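Local coordinates for protein Pre-mRNA-splicing factor SAD1 (Saccharomyces cerevisiae, PDB 4MSX) that promotes assembly of newly made U4 snRNA into the U4/U6 snRNP and is required for pre-mRNA splicing, as a catalytically inactive relative of the deubiquitinases, at residues D193-V198 and R267-W272; G221-R226 and D247-Y252. One frame throughout, in Å; residues are numbered along the deposited sequence.

Interaction 1 (D193-V198 and R267-W272)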
loop_
_atom_site.group_PDB
_atom_site.type_symbol
_atom_site.label_atom_id
_atom_site.label_comp_id
_atom_site.label_asym_id
_atom_site.label_seq_id
_atom_site.Cartn_x
_atom_site.Cartn_y
_atom_site.Cartn_z
ATOM N N ASP A 193 -10.390 0.619 -0.979
ATOM C CA ASP A 193 -9.556 1.300 -1.977
ATOM C C ASP A 193 -8.616 2.348 -1.372
ATOM O O ASP A 193 -7.438 2.464 -1.819
ATOM C CB ASP A 193 -10.359 1.956 -3.097
ATOM C CG ASP A 193 -11.484 2.863 -2.583
ATOM O OD1 ASP A 193 -11.650 3.067 -1.342
ATOM O OD2 ASP A 193 -12.215 3.360 -3.469
ATOM N N TYR A 194 -9.071 3.065 -0.350
ATOM C CA TYR A 194 -8.191 4.071 0.281
ATOM C C TYR A 194 -6.937 3.432 0.896
ATOM O O TYR A 194 -5.852 4.019 0.914
ATOM C CB TYR A 194 -8.905 4.879 1.362
ATOM C CG TYR A 194 -9.361 4.030 2.529
ATOM C CD1 TYR A 194 -8.503 3.800 3.599
ATOM C CD2 TYR A 194 -10.594 3.401 2.513
ATOM C CE1 TYR A 194 -8.885 3.010 4.663
ATOM C CE2 TYR A 194 -10.982 2.550 3.571
ATOM C CZ TYR A 194 -10.118 2.369 4.629
ATOM O OH TYR A 194 -10.478 1.544 5.675
ATOM N N ALA A 195 -7.085 2.235 1.445
ATOM C CA ALA A 195 -5.957 1.540 2.022
ATOM C C ALA A 195 -5.091 0.938 0.928
ATOM O O ALA A 195 -3.867 0.898 1.070
ATOM C CB ALA A 195 -6.464 0.360 2.977
ATOM N N HIS A 196 -5.691 0.422 -0.138
ATOM C CA HIS A 196 -4.854 -0.108 -1.238
ATOM C C HIS A 196 -3.910 1.002 -1.744
ATOM O O HIS A 196 -2.728 0.756 -1.948
ATOM C CB HIS A 196 -5.728 -0.579 -2.396
ATOM C CG HIS A 196 -6.716 -1.614 -1.983
ATOM N ND1 HIS A 196 -7.890 -1.835 -2.662
ATOM C CD2 HIS A 196 -6.682 -2.491 -0.951
ATOM C CE1 HIS A 196 -8.548 -2.826 -2.061
ATOM N NE2 HIS A 196 -7.830 -3.245 -1.029
ATOM N N SER A 197 -4.421 2.227 -1.904
ATOM C CA SER A 197 -3.578 3.260 -2.485
ATOM C C SER A 197 -2.432 3.581 -1.547
ATOM O O SER A 197 -1.306 3.750 -2.004
ATOM C CB SER A 197 -4.354 4.561 -2.835
ATOM O OG SER A 197 -4.850 5.186 -1.688
ATOM N N VAL A 198 -2.703 3.659 -0.250
ATOM C CA VAL A 198 -1.641 3.993 0.690
ATOM C C VAL A 198 -0.569 2.852 0.756
ATOM O O VAL A 198 0.662 3.108 0.788
ATOM C CB VAL A 198 -2.233 4.248 2.101
ATOM C CG1 VAL A 198 -1.141 4.353 3.170
ATOM C CG2 VAL A 198 -3.091 5.592 2.089
ATOM N N ARG A 267 -5.326 10.281 2.391
ATOM C CA ARG A 267 -4.474 11.153 3.144
ATOM C C ARG A 267 -4.547 10.839 4.658
ATOM O O ARG A 267 -3.519 10.716 5.340
ATOM C CB ARG A 267 -4.893 12.610 2.930
ATOM C CG ARG A 267 -4.076 13.533 3.826
ATOM C CD ARG A 267 -4.478 15.034 3.637
ATOM N NE ARG A 267 -4.006 15.751 4.797
ATOM C CZ ARG A 267 -4.691 15.856 5.935
ATOM N NH1 ARG A 267 -5.940 15.406 6.013
ATOM N NH2 ARG A 267 -4.125 16.488 6.954
ATOM N N LEU A 268 -5.776 10.747 5.186
ATOM C CA LEU A 268 -5.943 10.474 6.608
ATOM C C LEU A 268 -5.315 9.103 6.948
ATOM O O LEU A 268 -4.711 8.925 7.984
ATOM C CB LEU A 268 -7.446 10.406 6.954
ATOM C CG LEU A 268 -8.090 11.812 6.885
ATOM C CD1 LEU A 268 -9.655 11.730 7.044
ATOM C CD2 LEU A 268 -7.466 12.692 7.972
ATOM N N PHE A 269 -5.493 8.143 6.064
ATOM C CA PHE A 269 -4.958 6.811 6.350
ATOM C C PHE A 269 -3.428 6.790 6.214
ATOM O O PHE A 269 -2.752 6.171 7.023
ATOM C CB PHE A 269 -5.597 5.761 5.458
ATOM C CG PHE A 269 -5.113 4.341 5.753
ATOM C CD1 PHE A 269 -5.285 3.784 7.029
ATOM C CD2 PHE A 269 -4.459 3.588 4.770
ATOM C CE1 PHE A 269 -4.827 2.484 7.318
ATOM C CE2 PHE A 269 -4.001 2.259 5.049
ATOM C CZ PHE A 269 -4.205 1.722 6.312
ATOM N N LEU A 270 -2.882 7.491 5.214
ATOM C CA LEU A 270 -1.406 7.585 5.079
ATOM C C LEU A 270 -0.805 8.195 6.341
ATOM O O LEU A 270 0.178 7.691 6.874
ATOM C CB LEU A 270 -1.046 8.462 3.862
ATOM C CG LEU A 270 0.494 8.569 3.704
ATOM C CD1 LEU A 270 0.864 8.655 2.215
ATOM C CD2 LEU A 270 1.000 9.766 4.469
ATOM N N LEU A 271 -1.400 9.279 6.850
ATOM C CA LEU A 271 -0.856 9.968 8.027
ATOM C C LEU A 271 -0.977 9.017 9.226
ATOM O O LEU A 271 -0.076 8.918 10.063
ATOM C CB LEU A 271 -1.678 11.227 8.379
ATOM C CG LEU A 271 -1.483 12.372 7.328
ATOM C CD1 LEU A 271 -2.333 13.592 7.615
ATOM C CD2 LEU A 271 -0.015 12.807 7.273
ATOM N N TRP A 272 -2.134 8.379 9.367
ATOM C CA TRP A 272 -2.288 7.419 10.480
ATOM C C TRP A 272 -1.189 6.313 10.395
ATOM O O TRP A 272 -0.584 5.903 11.414
ATOM C CB TRP A 272 -3.692 6.748 10.417
ATOM C CG TRP A 272 -4.002 5.893 11.616
ATOM C CD1 TRP A 272 -4.702 6.270 12.763
ATOM C CD2 TRP A 272 -3.698 4.493 11.771
ATOM N NE1 TRP A 272 -4.814 5.168 13.627
ATOM C CE2 TRP A 272 -4.214 4.083 13.039
ATOM C CE3 TRP A 272 -3.032 3.551 10.969
ATOM C CZ2 TRP A 272 -4.042 2.788 13.529
ATOM C CZ3 TRP A 272 -2.881 2.221 11.473
ATOM C CH2 TRP A 272 -3.401 1.882 12.731
#
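F269 of 267-272 pushes its ring against the flank of 193-198 and meets Y194, A195 and V198 in turn, a compact illustration of how one large side chain can supply most of one helix's share of a contact. With Y194 it makes a T-shaped pair: the tyrosine edge at CD1 and CE1 is directed at one face of the phenylalanine, near its rim, with centroids 5.7 Å apart and planes at 86°. The far side of the ring is met obliquely by A195 and V198, CE2 being 3.7 Å from A195 CB and CD2 3.5 Å from V198 CB. Both V198 methyls touch F269 CD2 and continue onto L270, CG2 reaching L270 CB at 3.9 Å.

The torsions explain the fit. F269 extends from its helix with CG anti to the backbone N, whereas Y194 has CG between the backbone N and the carbonyl carbon (chi1 63°), which brings its ring edge up to the phenylalanine. Further out, V250 of helix 247-256 packs on Y194 and A195, L253 on F269, and W440 of strand 438-446 on Y194. D193, one residue before the tyrosine, is tied through OD2 to H439 ND1 and W440 N.

The axes of the two short segments come within 9.1 Å, crossing at -53°, an apolar helix crossing in the buried helical part of a USP-type domain.

Interaction 2 (G221-R226 and D247-Y252); sequences GEFIKR and DDFVSY
The guanidinium of R226 lies flat on the ring of Y252, their planes only 8° apart, and the same side chain bridges two carboxylates at its rim. Its CG is anti to the carbonyl carbon and the chain runs extended from CG to NE, which carries the guanidinium out over the tyrosine. NE sits over the middle of that face, while CZ is off-centre, 4.0 Å from the Y252 ring centroid, in a cation-pi contact. The preceding methylene adds a CH-pi contact, R226 CD being 3.7 Å from that centroid.

Within its own helix R226 grips one oxygen of E222 with two nitrogens: NE to OE2 is 2.9 Å and nearly straight at 164°, and NH2 to the same OE2 is longer at 3.3 Å. NH1 instead crosses to the other helix, donating to D248 OD2 at 2.8 Å from above the carboxylate plane. These bonds fix the rotation of the guanidinium and hold it against the ring. E222 slants across the hydroxyl end of the tyrosine, its CG 3.4 Å from Y252 OH.

Beneath this polar layer the packing is apolar and buried: R226 CB comes obliquely against F249 CD1 and CE1, and F249 CZ approaches F223 CE1 at 4.1 Å. The outer side is wetter and looser, with a water accepting from R226 NH2 and donating to D248 OD1. R256 forms a salt bridge with E222 OE1 and also stands close to R226 NH2, so the carboxylates probably offset the two like charges.

The axes of segments 222-226 and 247-252 run nearly antiparallel (159°) and approach to 11.2 Å; L227 and C230 extend the contact at F249, F223 packs on helix 266-280, and V250 faces helix 189-203.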
loop_
_atom_site.group_PDB
_atom_site.type_symbol
_atom_site.label_atom_id
_atom_site.label_comp_id
_atom_site.label_asym_id
_atom_site.label_seq_id
_atom_site.Cartn_x
_atom_site.Cartn_y
_atom_site.Cartn_z
ATOM N N GLY A 221 6.617 -6.372 17.134
ATOM C CA GLY A 221 5.173 -6.360 17.408
ATOM C C GLY A 221 4.286 -6.777 16.220
ATOM O O GLY A 221 4.750 -6.752 15.074
ATOM N N GLU A 222 3.035 -7.133 16.488
ATOM C CA GLU A 222 2.125 -7.672 15.476
ATOM C C GLU A 222 1.783 -6.684 14.272
ATOM O O GLU A 222 1.739 -7.101 13.114
ATOM C CB GLU A 222 0.829 -8.064 16.118
ATOM C CG GLU A 222 -0.131 -8.662 15.116
ATOM C CD GLU A 222 -1.164 -9.603 15.721
ATOM O OE1 GLU A 222 -1.228 -9.718 16.973
ATOM O OE2 GLU A 222 -1.924 -10.222 14.928
ATOM N N PHE A 223 1.555 -5.417 14.582
ATOM C CA PHE A 223 1.263 -4.430 13.500
ATOM C C PHE A 223 2.417 -4.433 12.453
ATOM O O PHE A 223 2.181 -4.569 11.231
ATOM C CB PHE A 223 1.113 -3.047 14.075
ATOM C CG PHE A 223 1.188 -1.975 13.018
ATOM C CD1 PHE A 223 0.125 -1.808 12.123
ATOM C CD2 PHE A 223 2.323 -1.189 12.885
ATOM C CE1 PHE A 223 0.189 -0.802 11.097
ATOM C CE2 PHE A 223 2.412 -0.191 11.876
ATOM C CZ PHE A 223 1.328 -0.005 10.972
ATOM N N ILE A 224 3.666 -4.282 12.924
ATOM C CA ILE A 224 4.819 -4.138 12.001
ATOM C C ILE A 224 5.032 -5.456 11.269
ATOM O O ILE A 224 5.255 -5.463 10.070
ATOM C CB ILE A 224 6.151 -3.701 12.687
ATOM C CG1 ILE A 224 6.140 -2.228 13.062
ATOM C CG2 ILE A 224 7.345 -3.829 11.717
ATOM C CD1 ILE A 224 6.227 -1.250 11.771
ATOM N N LYS A 225 4.888 -6.595 11.969
ATOM C CA LYS A 225 5.008 -7.862 11.264
ATOM C C LYS A 225 3.934 -7.980 10.164
ATOM O O LYS A 225 4.226 -8.354 9.031
ATOM C CB LYS A 225 4.875 -9.051 12.238
ATOM C CG LYS A 225 5.080 -10.374 11.535
ATOM C CD LYS A 225 5.257 -11.513 12.545
ATOM C CE LYS A 225 5.477 -12.867 11.853
ATOM N NZ LYS A 225 6.573 -12.826 10.834
ATOM N N ARG A 226 2.672 -7.676 10.479
ATOM C CA ARG A 226 1.655 -7.852 9.462
ATOM C C ARG A 226 1.898 -6.897 8.278
ATOM O O ARG A 226 1.706 -7.258 7.131
ATOM C CB ARG A 226 0.269 -7.579 10.060
ATOM C CG ARG A 226 -0.287 -8.769 10.888
ATOM C CD ARG A 226 -1.551 -8.199 11.524
ATOM N NE ARG A 226 -2.384 -9.126 12.272
ATOM C CZ ARG A 226 -3.521 -9.661 11.812
ATOM N NH1 ARG A 226 -3.964 -9.460 10.555
ATOM N NH2 ARG A 226 -4.197 -10.430 12.613
ATOM N N ASP A 247 -8.131 -7.170 3.281
ATOM C CA ASP A 247 -9.320 -6.993 4.154
ATOM C C ASP A 247 -8.961 -7.329 5.595
ATOM O O ASP A 247 -9.242 -6.555 6.509
ATOM C CB ASP A 247 -10.479 -7.897 3.725
ATOM C CG ASP A 247 -11.023 -7.557 2.389
ATOM O OD1 ASP A 247 -10.339 -6.907 1.549
ATOM O OD2 ASP A 247 -12.185 -7.906 2.134
ATOM N N ASP A 248 -8.324 -8.489 5.820
ATOM C CA ASP A 248 -8.000 -8.860 7.196
ATOM C C ASP A 248 -6.991 -7.928 7.846
ATOM O O ASP A 248 -7.086 -7.654 9.044
ATOM C CB ASP A 248 -7.383 -10.279 7.281
ATOM C CG ASP A 248 -7.007 -10.644 8.709
ATOM O OD1 ASP A 248 -7.967 -10.681 9.543
ATOM O OD2 ASP A 248 -5.796 -10.848 9.009
ATOM N N PHE A 249 -5.966 -7.498 7.098
ATOM C CA PHE A 249 -4.997 -6.543 7.648
ATOM C C PHE A 249 -5.750 -5.244 8.101
ATOM O O PHE A 249 -5.560 -4.767 9.231
ATOM C CB PHE A 249 -3.904 -6.181 6.609
ATOM C CG PHE A 249 -2.955 -5.102 7.074
ATOM C CD1 PHE A 249 -2.176 -5.297 8.188
ATOM C CD2 PHE A 249 -2.906 -3.865 6.436
ATOM C CE1 PHE A 249 -1.310 -4.317 8.653
ATOM C CE2 PHE A 249 -2.054 -2.872 6.872
ATOM C CZ PHE A 249 -1.228 -3.093 7.981
ATOM N N VAL A 250 -6.603 -4.709 7.225
ATOM C CA VAL A 250 -7.239 -3.387 7.540
ATOM C C VAL A 250 -8.238 -3.590 8.666
ATOM O O VAL A 250 -8.373 -2.773 9.557
ATOM C CB VAL A 250 -7.904 -2.719 6.307
ATOM C CG1 VAL A 250 -8.538 -1.378 6.770
ATOM C CG2 VAL A 250 -6.813 -2.466 5.198
ATOM N N SER A 251 -8.891 -4.744 8.660
ATOM C CA SER A 251 -9.855 -5.025 9.719
ATOM C C SER A 251 -9.105 -5.207 11.036
ATOM O O SER A 251 -9.550 -4.726 12.082
ATOM C CB SER A 251 -10.745 -6.227 9.350
ATOM O OG SER A 251 -11.444 -6.597 10.496
ATOM N N TYR A 252 -7.909 -5.804 11.002
ATOM C CA TYR A 252 -7.093 -5.892 12.198
ATOM C C TYR A 252 -6.748 -4.496 12.750
ATOM O O TYR A 252 -6.705 -4.242 13.986
ATOM C CB TYR A 252 -5.763 -6.708 11.894
ATOM C CG TYR A 252 -4.669 -6.468 12.895
ATOM C CD1 TYR A 252 -4.648 -7.174 14.088
ATOM C CD2 TYR A 252 -3.655 -5.551 12.670
ATOM C CE1 TYR A 252 -3.684 -6.945 15.050
ATOM C CE2 TYR A 252 -2.666 -5.310 13.637
ATOM C CZ TYR A 252 -2.708 -6.020 14.831
ATOM O OH TYR A 252 -1.793 -5.822 15.826
HETATM O O HOH W 1 -7.032 -10.584 12.119
#

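Interactions 1 and 2 lie about 14 Å apart, centre to centre, within the same USP-type domain, and away from the zinc site of the degenerate UBP-type finger. Along the chain they are nested: helices 222-234 and 247-256 of interaction 2 fall inside the loop closed by helices 189-203 and 266-280 of interaction 1. Helix 247-256 joins them directly, V250 CG2 lying 3.6 Å from A195 CB, and helix 266-280, which follows it, touches both through F269 and through its packing on F223. The four helices thus form one continuous cluster, apolar and buried at interaction 1, grading into a charged, partly exposed flank at interaction 2.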